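Local structure of D-glycero-alpha-D-manno-heptose 7-phosphate kinase (Campylobacter jejuni subsp. jejuni, 4N3O) at residues G76-G79 and F84-I87; V126-A131 and V337-I342; E142-A147 and A166-G171; A195-A200 and A250-L255; K294-G297 and G302-F305. The protein phosphorylates D-glycero-alpha-D-manno-heptose 7-phosphate at C-1 using ATP, a step in making the GDP-heptose precursor of capsule polysaccharide. All blocks are in the same frame, centred on the assembly; numbering follows the deposited sequence.

Contact 1. Residues G76-G79 and F84-I87; sequences GNDG and FKSI
Lys85 reaches out from the first turn of helix 82-96 and runs to the loop 76-79 that leads into that helix, ending on Asp78. The close part of the contact belongs to the outer half of the lysine. Its CD lies 3.2 Å from Gly76 O. Lys85 NZ forms a salt bridge of 2.9 Å with Asp78 OD1. Bends at chi3 and chi4 (-83° and -71°) turn the ammonium out of the line of the chain, and the two side chains cross at about a right angle. NZ meets Asp78 OD1 from above the carboxylate plane, 50° out of it. Tyr69 OH bonds to both Asp78 OD2 and Lys85 NZ, linking the ion pair to strand 65-70. This is a local loop-to-helix salt bridge; bonds from Lys80 N to Asp78 OD1 and from Asp78 N to Asp82 OD1 also tie the lead-in loop to the first turn. The outer side is looser. Exposed Asn77 brings its OD1 no nearer than 4.3 Å to Lys85 CE. Asn77 CA and Lys85 CA are 7.3 Å apart. Behind the lysine, Phe84 and Ile87 pack on helix 118-134, and Phe84 also touches strand 102-108.

Contact 2. Residues V126-A131 and V337-I342; sequences VIKAFA and VKSWRI
Lys128, in the second half of helix 118-134, faces Val337, just before strand 338-341, and Ser339 within it. The helical turn is regular, with Phe130 N bonded to Val126 O at 3.1 Å and Ala131 N to Ile127 O at 2.9 Å. The partner segment is extended and pairs antiparallel with strand 6-21 at the sheet; helix 118-134 packs on it without a backbone bond between the two segments. Three side chains carry the contact. Lys128 sends CG anti to its amide nitrogen (chi1 -178°) and then bends at chi2 (65°), which lays the aliphatic stem across both partners. Val337 CG2 meets Lys128 CG at 3.7 Å and Lys128 CB at 3.9 Å, the two side chains crossing at a slant. Further out, Lys128 CE lies 3.4 Å from Ser339 OG, a contact between a methylene and a hydroxyl oxygen. Ser339 OG has a weak hydrogen bond with Glu132, and Arg341 binds the carbonyls of Glu132 and Trp133 further along the helix. Between the two segments themselves, the chemistry implies van der Waals contact along the lysine stem, while its ammonium has a weak ionic partner, Glu140, outside them.

Contact 3. Residues E142-A147 and A166-G171; sequences EIAKLA and AATFGG
Thr168 and Ala144 meet where two helices of the GHMP kinase N-terminal region, 140-153 and 162-169, pack side against side. The approach is close, with Ala144 CA 6.1 Å from Thr168 CA, as the small alanine permits. Following Thr168 outward, CB comes first and lies 4.1 Å from Ala144 CB. OG1 stands beside the backbone N (chi1 -67°) and reaches the neighbouring helix, 3.7 Å from Ala144 CB and 3.8 Å from Ala144 CA. The same rotation brings the hydroxyl to Gln164 O of its own helix, with which it hydrogen-bonds, so this buried polar atom is satisfied while resting on a hydrocarbon surface. Helix 118-134 also touches this contact, through Val124 on Thr168. Asp163, the proton acceptor by similarity, lies in helix 162-169, its side chain about 9 Å from that of Ala144. At the margin of the contact, Ile143 CG2 makes a looser approach to Thr168 OG1, at 4.2 Å.

Contact 4. Residues A195-A200 and A250-L255; sequences ASELEA and ADFGTL
Phe252 presents one face of its ring to Glu197, so that the first turn of helix 252-262 rests on helix 192-200. The CH-pi interaction comes first: Glu197 CG lies 3.5 Å from the centroid of the Phe252 ring and 13° off its normal, almost straight over the centre. CG stands anti to the backbone N, and a bend at chi2 (65°) then lifts the carboxylate away from the ring, their planes 87° apart. The apolar packing is provided by Leu198, whose CD2 approaches Phe252 CZ at 3.7 Å, obliquely. Within 250-255 the hydrogen bonds are those of a helix start. Ala250 closes the preceding helix in a Schellman motif, and Asp251 is the N-cap of the next, its OD1 accepting from Thr254 N at 3.2 Å from above the carboxylate plane. Polar partners of Glu197 lie outside the two segments: OE2 forms a salt bridge with Arg201, while OE1 forms a salt bridge with Arg8 NE and a hydrogen bond with Trp340 NE1, both of the second subunit. The glutamate therefore divides its chemistry: its methylene serves the aromatic contact, and its buried carboxylate, probably kept ionised by two arginines, uses OE1 for the subunit interface and OE2 within its own chain.

Contact 5. Residues K294-G297 and G302-F305; sequences KTSG and GFMF
Phe303 has Ser296 CA over one face of its ring, an approach modelled too tightly to be read finely, whereas Phe305 meets Lys294 CG at the ring edge, near its plane. All four side chains leave the same face of the sheet. Beyond the pair, Phe303 touches Leu15 and Leu116, and Phe305 meets the ring of Trp263 with planes at about 60°. Lys294 runs beside Phe305, its CG 4.0 Å from Phe305 CB, before its NZ bonds to Gly16 O. On the other face Thr295 and Met304, a selenomethionine, lie side by side, with Thr295 CG2 3.4 Å from Met304 CG; Thr295 OG1 is held by Glu271. The backbone fixes the register. Lys294 N donates to Phe305 O at 3.0 Å and Phe305 N to Lys294 O at 2.9 Å, while Ser296 N reaches Phe303 O at 3.2 Å with the donor tilted 23° from the carbonyl plane. Between these lies the non-hydrogen-bonded pair Thr295 and Met304. Together they make an antiparallel beta hairpin in the GHMP kinase C-terminal region, continued by strand 202-206 beside 303-308, with Phe303 lying against the probable ATP-binding loop that contains Leu116.

In the fold
Contacts 1 and 2 are partly buried and lean on a lysine, but differently: contact 1 uses its charge in a loop-to-helix salt bridge, contact 2 mainly its stem. They touch through packing of helix 82-96 on helix 118-134. Contact 3, fully buried, adjoins contact 2 where Ile127 meets Ala147; contact 2 thus touches both, while contacts 1 and 3 stay about 7 Å apart at their nearest atoms. Contact 5 and segment 250-255 of contact 4 lie in the C-terminal family region. Contacts 4 and 5 are also buried, about 20 Å apart between centres; one joins helices through an aromatic face, the other strands through backbone bonds. Contacts 2 and 4 both reach the second subunit, via Trp340 and Glu197 respectively.

Contact 1. Residues G76-G79 and F84-I87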
loop_
_atom_site.group_PDB
_atom_site.type_symbol
_atom_site.label_atom_id
_atom_site.label_comp_id
_atom_site.label_asym_id
_atom_site.label_seq_id
_atom_site.Cartn_x
_atom_site.Cartn_y
_atom_site.Cartn_z
ATOM N N GLY A 76 -4.511 24.083 -29.305
ATOM C CA GLY A 76 -3.300 24.877 -29.174
ATOM C C GLY A 76 -3.005 25.137 -27.722
ATOM O O GLY A 76 -3.912 25.091 -26.885
ATOM N N ASN A 77 -1.736 25.424 -27.431
ATOM C CA ASN A 77 -1.277 25.665 -26.055
ATOM C C ASN A 77 -1.743 26.973 -25.449
ATOM O O ASN A 77 -1.735 28.002 -26.112
ATOM C CB ASN A 77 0.246 25.592 -25.992
ATOM C CG ASN A 77 0.764 24.201 -26.277
ATOM O OD1 ASN A 77 -0.008 23.241 -26.367
ATOM N ND2 ASN A 77 2.078 24.080 -26.410
ATOM N N ASP A 78 -2.127 26.929 -24.176
ATOM C CA ASP A 78 -2.609 28.121 -23.480
ATOM C C ASP A 78 -2.121 28.232 -22.038
ATOM O O ASP A 78 -2.636 29.042 -21.286
ATOM C CB ASP A 78 -4.139 28.160 -23.499
ATOM C CG ASP A 78 -4.765 27.053 -22.679
ATOM O OD1 ASP A 78 -4.018 26.241 -22.074
ATOM O OD2 ASP A 78 -6.013 26.993 -22.640
ATOM N N GLY A 79 -1.157 27.401 -21.649
ATOM C CA GLY A 79 -0.591 27.454 -20.291
ATOM C C GLY A 79 -1.316 26.709 -19.176
ATOM O O GLY A 79 -0.833 26.678 -18.046
ATOM N N PHE A 84 -1.898 17.600 -21.214
ATOM C CA PHE A 84 -3.030 16.806 -21.702
ATOM C C PHE A 84 -3.357 17.142 -23.159
ATOM O O PHE A 84 -3.822 16.289 -23.903
ATOM C CB PHE A 84 -4.284 16.969 -20.834
ATOM C CG PHE A 84 -4.099 16.572 -19.380
ATOM C CD1 PHE A 84 -3.237 15.546 -19.010
ATOM C CD2 PHE A 84 -4.878 17.159 -18.395
ATOM C CE1 PHE A 84 -3.096 15.189 -17.682
ATOM C CE2 PHE A 84 -4.750 16.789 -17.064
ATOM C CZ PHE A 84 -3.860 15.800 -16.709
ATOM N N LYS A 85 -3.134 18.382 -23.567
ATOM C CA LYS A 85 -3.383 18.722 -24.959
ATOM C C LYS A 85 -2.448 17.926 -25.871
ATOM O O LYS A 85 -2.895 17.349 -26.854
ATOM C CB LYS A 85 -3.277 20.245 -25.215
ATOM C CG LYS A 85 -4.516 21.012 -24.757
ATOM C CD LYS A 85 -4.472 22.501 -25.098
ATOM C CE LYS A 85 -3.702 23.334 -24.087
ATOM N NZ LYS A 85 -4.415 23.461 -22.780
ATOM N N SER A 86 -1.160 17.880 -25.541
ATOM C CA SER A 86 -0.199 17.130 -26.357
ATOM C C SER A 86 -0.652 15.678 -26.498
ATOM O O SER A 86 -0.572 15.106 -27.573
ATOM C CB SER A 86 1.180 17.142 -25.721
ATOM O OG SER A 86 1.594 18.449 -25.404
ATOM N N ILE A 87 -1.101 15.081 -25.392
ATOM C CA ILE A 87 -1.570 13.718 -25.415
ATOM C C ILE A 87 -2.793 13.646 -26.317
ATOM O O ILE A 87 -2.845 12.843 -27.248
ATOM C CB ILE A 87 -1.900 13.219 -23.992
ATOM C CG1 ILE A 87 -0.600 13.087 -23.182
ATOM C CG2 ILE A 87 -2.623 11.888 -24.056
ATOM C CD1 ILE A 87 -0.805 12.934 -21.691
#

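Contact 2. Residues V126-A131 and V337-I342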
loop_
_atom_site.group_PDB
_atom_site.type_symbol
_atom_site.label_atom_id
_atom_site.label_comp_id
_atom_site.label_asym_id
_atom_site.label_seq_id
_atom_site.Cartn_x
_atom_site.Cartn_y
_atom_site.Cartn_z
ATOM N N VAL A 126 -2.797 8.525 -18.503
ATOM C CA VAL A 126 -3.736 9.181 -19.410
ATOM C C VAL A 126 -3.796 8.464 -20.772
ATOM O O VAL A 126 -4.886 8.136 -21.285
ATOM C CB VAL A 126 -3.341 10.645 -19.565
ATOM C CG1 VAL A 126 -4.215 11.334 -20.584
ATOM C CG2 VAL A 126 -3.420 11.339 -18.208
ATOM N N ILE A 127 -2.624 8.201 -21.344
ATOM C CA ILE A 127 -2.545 7.490 -22.604
ATOM C C ILE A 127 -3.315 6.188 -22.478
ATOM O O ILE A 127 -4.090 5.837 -23.354
ATOM C CB ILE A 127 -1.078 7.202 -22.993
ATOM C CG1 ILE A 127 -0.388 8.507 -23.415
ATOM C CG2 ILE A 127 -1.022 6.227 -24.150
ATOM C CD1 ILE A 127 1.119 8.422 -23.556
ATOM N N LYS A 128 -3.111 5.479 -21.367
ATOM C CA LYS A 128 -3.785 4.189 -21.123
ATOM C C LYS A 128 -5.290 4.339 -21.048
ATOM O O LYS A 128 -6.028 3.457 -21.451
ATOM C CB LYS A 128 -3.264 3.570 -19.831
ATOM C CG LYS A 128 -3.841 2.216 -19.496
ATOM C CD LYS A 128 -3.470 1.126 -20.490
ATOM C CE LYS A 128 -4.125 -0.167 -20.065
ATOM N NZ LYS A 128 -3.829 -1.261 -21.007
ATOM N N ALA A 129 -5.746 5.466 -20.530
ATOM C CA ALA A 129 -7.167 5.723 -20.449
ATOM C C ALA A 129 -7.765 5.824 -21.862
ATOM O O ALA A 129 -8.809 5.246 -22.147
ATOM C CB ALA A 129 -7.414 7.000 -19.674
ATOM N N PHE A 130 -7.086 6.556 -22.741
ATOM C CA PHE A 130 -7.536 6.704 -24.132
ATOM C C PHE A 130 -7.480 5.383 -24.889
ATOM O O PHE A 130 -8.379 5.061 -25.652
ATOM C CB PHE A 130 -6.687 7.756 -24.877
ATOM C CG PHE A 130 -7.046 9.169 -24.546
ATOM C CD1 PHE A 130 -8.214 9.724 -25.048
ATOM C CD2 PHE A 130 -6.218 9.950 -23.774
ATOM C CE1 PHE A 130 -8.564 11.021 -24.748
ATOM C CE2 PHE A 130 -6.554 11.255 -23.478
ATOM C CZ PHE A 130 -7.730 11.794 -23.965
ATOM N N ALA A 131 -6.407 4.626 -24.683
ATOM C CA ALA A 131 -6.233 3.343 -25.346
ATOM C C ALA A 131 -7.354 2.346 -25.013
ATOM O O ALA A 131 -7.868 1.666 -25.899
ATOM C CB ALA A 131 -4.876 2.754 -24.986
ATOM N N VAL A 337 0.690 0.061 -14.871
ATOM C CA VAL A 337 -0.607 0.680 -15.089
ATOM C C VAL A 337 -1.734 -0.335 -15.255
ATOM O O VAL A 337 -1.584 -1.319 -15.965
ATOM C CB VAL A 337 -0.594 1.600 -16.332
ATOM C CG1 VAL A 337 -0.423 0.795 -17.609
ATOM C CG2 VAL A 337 -1.861 2.436 -16.391
ATOM N N LYS A 338 -2.846 -0.117 -14.555
ATOM C CA LYS A 338 -4.013 -0.980 -14.737
ATOM C C LYS A 338 -5.205 -0.093 -15.119
ATOM O O LYS A 338 -5.227 1.084 -14.812
ATOM C CB LYS A 338 -4.347 -1.843 -13.505
ATOM C CG LYS A 338 -4.993 -1.128 -12.329
ATOM C CD LYS A 338 -4.062 -0.910 -11.152
ATOM C CE LYS A 338 -3.853 -2.217 -10.412
ATOM N NZ LYS A 338 -3.020 -2.015 -9.204
ATOM N N SER A 339 -6.175 -0.658 -15.816
ATOM C CA SER A 339 -7.356 0.093 -16.205
ATOM C C SER A 339 -8.564 -0.783 -16.179
ATOM O O SER A 339 -8.455 -1.987 -16.300
ATOM C CB SER A 339 -7.215 0.599 -17.626
ATOM O OG SER A 339 -7.128 -0.514 -18.462
ATOM N N TRP A 340 -9.724 -0.156 -16.052
ATOM C CA TRP A 340 -10.986 -0.864 -16.056
ATOM C C TRP A 340 -12.079 0.075 -16.505
ATOM O O TRP A 340 -11.919 1.287 -16.471
ATOM C CB TRP A 340 -11.295 -1.466 -14.672
ATOM C CG TRP A 340 -11.447 -0.474 -13.512
ATOM C CD1 TRP A 340 -12.619 -0.018 -12.980
ATOM C CD2 TRP A 340 -10.400 0.117 -12.729
ATOM N NE1 TRP A 340 -12.371 0.813 -11.918
ATOM C CE2 TRP A 340 -11.016 0.910 -11.737
ATOM C CE3 TRP A 340 -9.006 0.051 -12.766
ATOM C CZ2 TRP A 340 -10.283 1.658 -10.813
ATOM C CZ3 TRP A 340 -8.274 0.788 -11.831
ATOM C CH2 TRP A 340 -8.913 1.576 -10.873
ATOM N N ARG A 341 -13.180 -0.517 -16.942
ATOM C CA ARG A 341 -14.327 0.190 -17.469
ATOM C C ARG A 341 -15.460 -0.045 -16.483
ATOM O O ARG A 341 -15.581 -1.131 -15.938
ATOM C CB ARG A 341 -14.657 -0.415 -18.830
ATOM C CG ARG A 341 -15.391 0.482 -19.804
ATOM C CD ARG A 341 -15.660 -0.253 -21.115
ATOM N NE ARG A 341 -15.732 0.668 -22.256
ATOM C CZ ARG A 341 -14.757 0.862 -23.159
ATOM N NH1 ARG A 341 -14.944 1.740 -24.142
ATOM N NH2 ARG A 341 -13.600 0.184 -23.106
ATOM N N ILE A 342 -16.272 0.968 -16.233
ATOM C CA ILE A 342 -17.368 0.836 -15.288
ATOM C C ILE A 342 -18.564 1.623 -15.832
ATOM O O ILE A 342 -19.720 1.316 -15.557
ATOM C CB ILE A 342 -16.919 1.320 -13.880
ATOM C CG1 ILE A 342 -17.766 0.701 -12.747
ATOM C CG2 ILE A 342 -16.826 2.848 -13.825
ATOM C CD1 ILE A 342 -19.217 1.125 -12.696
ATOM O OXT ILE A 342 -18.423 2.574 -16.602
#

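Contact 3. Residues E142-A147 and A166-G171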
loop_
_atom_site.group_PDB
_atom_site.type_symbol
_atom_site.label_atom_id
_atom_site.label_comp_id
_atom_site.label_asym_id
_atom_site.label_seq_id
_atom_site.Cartn_x
_atom_site.Cartn_y
_atom_site.Cartn_z
ATOM N N GLU A 142 4.435 -0.219 -26.292
ATOM C CA GLU A 142 3.993 0.827 -27.211
ATOM C C GLU A 142 3.450 2.011 -26.427
ATOM O O GLU A 142 3.587 3.145 -26.850
ATOM C CB GLU A 142 2.965 0.261 -28.207
ATOM C CG GLU A 142 3.596 -0.742 -29.181
ATOM C CD GLU A 142 2.639 -1.808 -29.710
ATOM O OE1 GLU A 142 1.404 -1.667 -29.558
ATOM O OE2 GLU A 142 3.138 -2.813 -30.277
ATOM N N ILE A 143 2.870 1.759 -25.258
ATOM C CA ILE A 143 2.381 2.867 -24.441
ATOM C C ILE A 143 3.544 3.605 -23.790
ATOM O O ILE A 143 3.538 4.831 -23.708
ATOM C CB ILE A 143 1.346 2.405 -23.402
ATOM C CG1 ILE A 143 0.022 2.116 -24.108
ATOM C CG2 ILE A 143 1.148 3.458 -22.322
ATOM C CD1 ILE A 143 -1.046 1.534 -23.190
ATOM N N ALA A 144 4.553 2.867 -23.353
ATOM C CA ALA A 144 5.730 3.499 -22.760
ATOM C C ALA A 144 6.480 4.322 -23.813
ATOM O O ALA A 144 6.963 5.413 -23.490
ATOM C CB ALA A 144 6.651 2.461 -22.144
ATOM N N LYS A 145 6.587 3.818 -25.058
ATOM C CA LYS A 145 7.264 4.602 -26.096
ATOM C C LYS A 145 6.525 5.896 -26.333
ATOM O O LYS A 145 7.097 6.988 -26.262
ATOM C CB LYS A 145 7.407 3.874 -27.446
ATOM C CG LYS A 145 8.620 2.962 -27.547
ATOM C CD LYS A 145 9.228 2.925 -28.959
ATOM C CE LYS A 145 8.397 2.215 -30.028
ATOM N NZ LYS A 145 7.149 2.918 -30.429
ATOM N N LEU A 146 5.239 5.772 -26.610
ATOM C CA LEU A 146 4.430 6.931 -26.872
ATOM C C LEU A 146 4.631 7.934 -25.723
ATOM O O LEU A 146 4.925 9.098 -25.957
ATOM C CB LEU A 146 2.983 6.505 -27.066
ATOM C CG LEU A 146 2.043 7.509 -27.700
ATOM C CD1 LEU A 146 2.557 7.935 -29.071
ATOM C CD2 LEU A 146 0.662 6.886 -27.819
ATOM N N ALA A 147 4.534 7.466 -24.485
ATOM C CA ALA A 147 4.743 8.339 -23.322
ATOM C C ALA A 147 6.114 9.054 -23.352
ATOM O O ALA A 147 6.227 10.247 -23.034
ATOM C CB ALA A 147 4.618 7.535 -22.044
ATOM N N ALA A 166 8.969 1.800 -16.070
ATOM C CA ALA A 166 8.621 1.448 -14.700
ATOM C C ALA A 166 7.122 1.608 -14.480
ATOM O O ALA A 166 6.464 0.716 -13.931
ATOM C CB ALA A 166 9.378 2.329 -13.708
ATOM N N ALA A 167 6.581 2.747 -14.894
ATOM C CA ALA A 167 5.149 3.008 -14.720
ATOM C C ALA A 167 4.265 2.037 -15.519
ATOM O O ALA A 167 3.229 1.596 -15.043
ATOM C CB ALA A 167 4.836 4.434 -15.109
ATOM N N THR A 168 4.690 1.705 -16.728
ATOM C CA THR A 168 3.921 0.820 -17.600
ATOM C C THR A 168 4.028 -0.661 -17.211
ATOM O O THR A 168 3.005 -1.358 -17.105
ATOM C CB THR A 168 4.379 0.985 -19.067
ATOM O OG1 THR A 168 4.035 2.293 -19.547
ATOM C CG2 THR A 168 3.705 -0.014 -19.933
ATOM N N PHE A 169 5.263 -1.126 -17.008
ATOM C CA PHE A 169 5.535 -2.523 -16.688
ATOM C C PHE A 169 5.477 -2.831 -15.208
ATOM O O PHE A 169 5.125 -3.929 -14.831
ATOM C CB PHE A 169 6.883 -2.968 -17.269
ATOM C CG PHE A 169 6.865 -3.154 -18.757
ATOM C CD1 PHE A 169 7.011 -2.072 -19.615
ATOM C CD2 PHE A 169 6.683 -4.425 -19.309
ATOM C CE1 PHE A 169 6.981 -2.246 -20.996
ATOM C CE2 PHE A 169 6.660 -4.609 -20.692
ATOM C CZ PHE A 169 6.804 -3.512 -21.538
ATOM N N GLY A 170 5.861 -1.887 -14.366
ATOM C CA GLY A 170 5.788 -2.120 -12.934
ATOM C C GLY A 170 6.746 -3.178 -12.425
ATOM O O GLY A 170 7.520 -3.755 -13.190
ATOM N N GLY A 171 6.672 -3.444 -11.128
ATOM C CA GLY A 171 7.557 -4.403 -10.509
ATOM C C GLY A 171 8.969 -3.836 -10.346
ATOM O O GLY A 171 9.182 -2.621 -10.360
#

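Contact 4. Residues A195-A200 and A250-L255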
loop_
_atom_site.group_PDB
_atom_site.type_symbol
_atom_site.label_atom_id
_atom_site.label_comp_id
_atom_site.label_asym_id
_atom_site.label_seq_id
_atom_site.Cartn_x
_atom_site.Cartn_y
_atom_site.Cartn_z
ATOM N N ALA A 195 10.659 -8.530 -1.451
ATOM C CA ALA A 195 9.969 -7.249 -1.411
ATOM C C ALA A 195 9.481 -6.933 -0.018
ATOM O O ALA A 195 9.632 -5.810 0.459
ATOM C CB ALA A 195 8.782 -7.268 -2.360
ATOM N N SER A 196 8.890 -7.940 0.638
ATOM C CA SER A 196 8.377 -7.772 1.986
ATOM C C SER A 196 9.473 -7.420 2.948
ATOM O O SER A 196 9.269 -6.604 3.853
ATOM C CB SER A 196 7.689 -9.047 2.463
ATOM O OG SER A 196 6.567 -9.331 1.656
ATOM N N GLU A 197 10.642 -8.030 2.752
ATOM C CA GLU A 197 11.782 -7.797 3.633
ATOM C C GLU A 197 12.308 -6.393 3.377
ATOM O O GLU A 197 12.639 -5.667 4.317
ATOM C CB GLU A 197 12.879 -8.840 3.415
ATOM C CG GLU A 197 14.092 -8.633 4.304
ATOM C CD GLU A 197 13.787 -8.826 5.782
ATOM O OE1 GLU A 197 12.763 -9.463 6.115
ATOM O OE2 GLU A 197 14.582 -8.367 6.620
ATOM N N LEU A 198 12.393 -6.006 2.104
ATOM C CA LEU A 198 12.814 -4.631 1.792
ATOM C C LEU A 198 11.874 -3.606 2.436
ATOM O O LEU A 198 12.348 -2.618 3.010
ATOM C CB LEU A 198 12.891 -4.395 0.300
ATOM C CG LEU A 198 14.210 -4.723 -0.358
ATOM C CD1 LEU A 198 14.034 -4.626 -1.867
ATOM C CD2 LEU A 198 15.288 -3.745 0.132
ATOM N N GLU A 199 10.561 -3.843 2.339
ATOM C CA GLU A 199 9.555 -2.955 2.975
ATOM C C GLU A 199 9.763 -2.900 4.484
ATOM O O GLU A 199 9.646 -1.839 5.088
ATOM C CB GLU A 199 8.133 -3.429 2.690
ATOM C CG GLU A 199 7.752 -3.326 1.228
ATOM C CD GLU A 199 6.606 -4.254 0.793
ATOM O OE1 GLU A 199 5.897 -4.844 1.643
ATOM O OE2 GLU A 199 6.408 -4.387 -0.438
ATOM N N ALA A 200 10.070 -4.045 5.097
ATOM C CA ALA A 200 10.272 -4.094 6.563
ATOM C C ALA A 200 11.487 -3.272 6.992
ATOM O O ALA A 200 11.515 -2.738 8.106
ATOM C CB ALA A 200 10.418 -5.531 7.033
ATOM N N ALA A 250 18.275 -14.142 -3.898
ATOM C CA ALA A 250 17.542 -13.804 -2.684
ATOM C C ALA A 250 18.543 -13.665 -1.519
ATOM O O ALA A 250 18.257 -14.012 -0.373
ATOM C CB ALA A 250 16.491 -14.863 -2.382
ATOM N N ASP A 251 19.722 -13.148 -1.830
ATOM C CA ASP A 251 20.768 -12.999 -0.837
ATOM C C ASP A 251 20.649 -11.615 -0.209
ATOM O O ASP A 251 21.319 -10.650 -0.610
ATOM C CB ASP A 251 22.133 -13.209 -1.492
ATOM C CG ASP A 251 23.254 -13.027 -0.532
ATOM O OD1 ASP A 251 22.970 -12.748 0.659
ATOM O OD2 ASP A 251 24.415 -13.159 -0.967
ATOM N N PHE A 252 19.814 -11.534 0.815
ATOM C CA PHE A 252 19.540 -10.255 1.426
ATOM C C PHE A 252 20.713 -9.641 2.175
ATOM O O PHE A 252 20.801 -8.421 2.277
ATOM C CB PHE A 252 18.318 -10.347 2.328
ATOM C CG PHE A 252 17.541 -9.098 2.334
ATOM C CD1 PHE A 252 17.895 -8.052 3.159
ATOM C CD2 PHE A 252 16.508 -8.934 1.434
ATOM C CE1 PHE A 252 17.196 -6.864 3.109
ATOM C CE2 PHE A 252 15.805 -7.763 1.380
ATOM C CZ PHE A 252 16.148 -6.722 2.213
ATOM N N GLY A 253 21.616 -10.475 2.692
ATOM C CA GLY A 253 22.817 -9.976 3.387
ATOM C C GLY A 253 23.732 -9.206 2.433
ATOM O O GLY A 253 24.269 -8.151 2.781
ATOM N N THR A 254 23.902 -9.737 1.227
ATOM C CA THR A 254 24.724 -9.102 0.206
ATOM C C THR A 254 23.984 -7.943 -0.480
ATOM O O THR A 254 24.603 -6.977 -0.917
ATOM C CB THR A 254 25.128 -10.112 -0.875
ATOM O OG1 THR A 254 25.857 -11.179 -0.271
ATOM C CG2 THR A 254 25.989 -9.455 -1.925
ATOM N N LEU A 255 22.668 -8.056 -0.592
ATOM C CA LEU A 255 21.884 -7.006 -1.215
ATOM C C LEU A 255 21.964 -5.733 -0.376
ATOM O O LEU A 255 22.234 -4.647 -0.893
ATOM C CB LEU A 255 20.441 -7.438 -1.346
ATOM C CG LEU A 255 19.519 -6.369 -1.910
ATOM C CD1 LEU A 255 19.838 -6.133 -3.374
ATOM C CD2 LEU A 255 18.068 -6.780 -1.719
#

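Contact 5. Residues K294-G297 and G302-F305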
loop_
_atom_site.group_PDB
_atom_site.type_symbol
_atom_site.label_atom_id
_atom_site.label_comp_id
_atom_site.label_asym_id
_atom_site.label_seq_id
_atom_site.Cartn_x
_atom_site.Cartn_y
_atom_site.Cartn_z
ATOM N N LYS A 294 19.156 8.012 1.641
ATOM C CA LYS A 294 19.450 8.877 0.496
ATOM C C LYS A 294 18.367 9.929 0.360
ATOM O O LYS A 294 17.236 9.732 0.827
ATOM C CB LYS A 294 19.482 8.086 -0.806
ATOM C CG LYS A 294 18.175 7.359 -1.077
ATOM C CD LYS A 294 17.920 7.110 -2.555
ATOM C CE LYS A 294 18.979 6.252 -3.207
ATOM N NZ LYS A 294 18.532 5.878 -4.575
ATOM N N THR A 295 18.720 11.038 -0.283
ATOM C CA THR A 295 17.794 12.132 -0.552
ATOM C C THR A 295 17.602 12.158 -2.047
ATOM O O THR A 295 18.581 12.195 -2.786
ATOM C CB THR A 295 18.360 13.504 -0.130
ATOM O OG1 THR A 295 19.579 13.763 -0.837
ATOM C CG2 THR A 295 18.642 13.549 1.354
ATOM N N SER A 296 16.359 12.131 -2.506
ATOM C CA SER A 296 16.097 12.151 -3.938
ATOM C C SER A 296 15.180 13.312 -4.335
ATOM O O SER A 296 14.355 13.778 -3.531
ATOM C CB SER A 296 15.518 10.806 -4.380
ATOM O OG SER A 296 15.183 10.801 -5.760
ATOM N N GLY A 297 15.358 13.781 -5.573
ATOM C CA GLY A 297 14.582 14.892 -6.131
ATOM C C GLY A 297 14.523 16.096 -5.208
ATOM O O GLY A 297 13.559 16.862 -5.251
ATOM N N GLY A 302 10.977 17.320 -1.592
ATOM C CA GLY A 302 11.990 16.277 -1.500
ATOM C C GLY A 302 11.647 15.188 -0.501
ATOM O O GLY A 302 10.751 15.345 0.333
ATOM N N PHE A 303 12.371 14.079 -0.582
ATOM C CA PHE A 303 12.150 12.985 0.339
ATOM C C PHE A 303 13.444 12.292 0.675
ATOM O O PHE A 303 14.458 12.467 -0.008
ATOM C CB PHE A 303 11.179 11.965 -0.235
ATOM C CG PHE A 303 11.705 11.227 -1.419
ATOM C CD1 PHE A 303 11.583 11.759 -2.699
ATOM C CD2 PHE A 303 12.307 9.984 -1.266
ATOM C CE1 PHE A 303 12.054 11.067 -3.797
ATOM C CE2 PHE A 303 12.783 9.286 -2.371
ATOM C CZ PHE A 303 12.650 9.829 -3.636
HETATM N N MSE A 304 13.408 11.534 1.763
HETATM C CA MSE A 304 14.555 10.761 2.173
HETATM C C MSE A 304 14.028 9.377 2.242
HETATM O O MSE A 304 12.868 9.171 2.546
HETATM C CB MSE A 304 15.133 11.234 3.497
HETATM C CG MSE A 304 16.109 12.372 3.230
HETATM SE SE MSE A 304 16.842 13.103 4.897
HETATM C CE MSE A 304 18.691 12.550 4.526
ATOM N N PHE A 305 14.885 8.420 1.943
ATOM C CA PHE A 305 14.533 7.026 1.944
ATOM C C PHE A 305 15.570 6.371 2.826
ATOM O O PHE A 305 16.762 6.544 2.603
ATOM C CB PHE A 305 14.583 6.543 0.499
ATOM C CG PHE A 305 14.398 5.092 0.331
ATOM C CD1 PHE A 305 13.245 4.472 0.783
ATOM C CD2 PHE A 305 15.321 4.350 -0.369
ATOM C CE1 PHE A 305 13.051 3.116 0.596
ATOM C CE2 PHE A 305 15.137 2.989 -0.562
ATOM C CZ PHE A 305 14.002 2.372 -0.078
#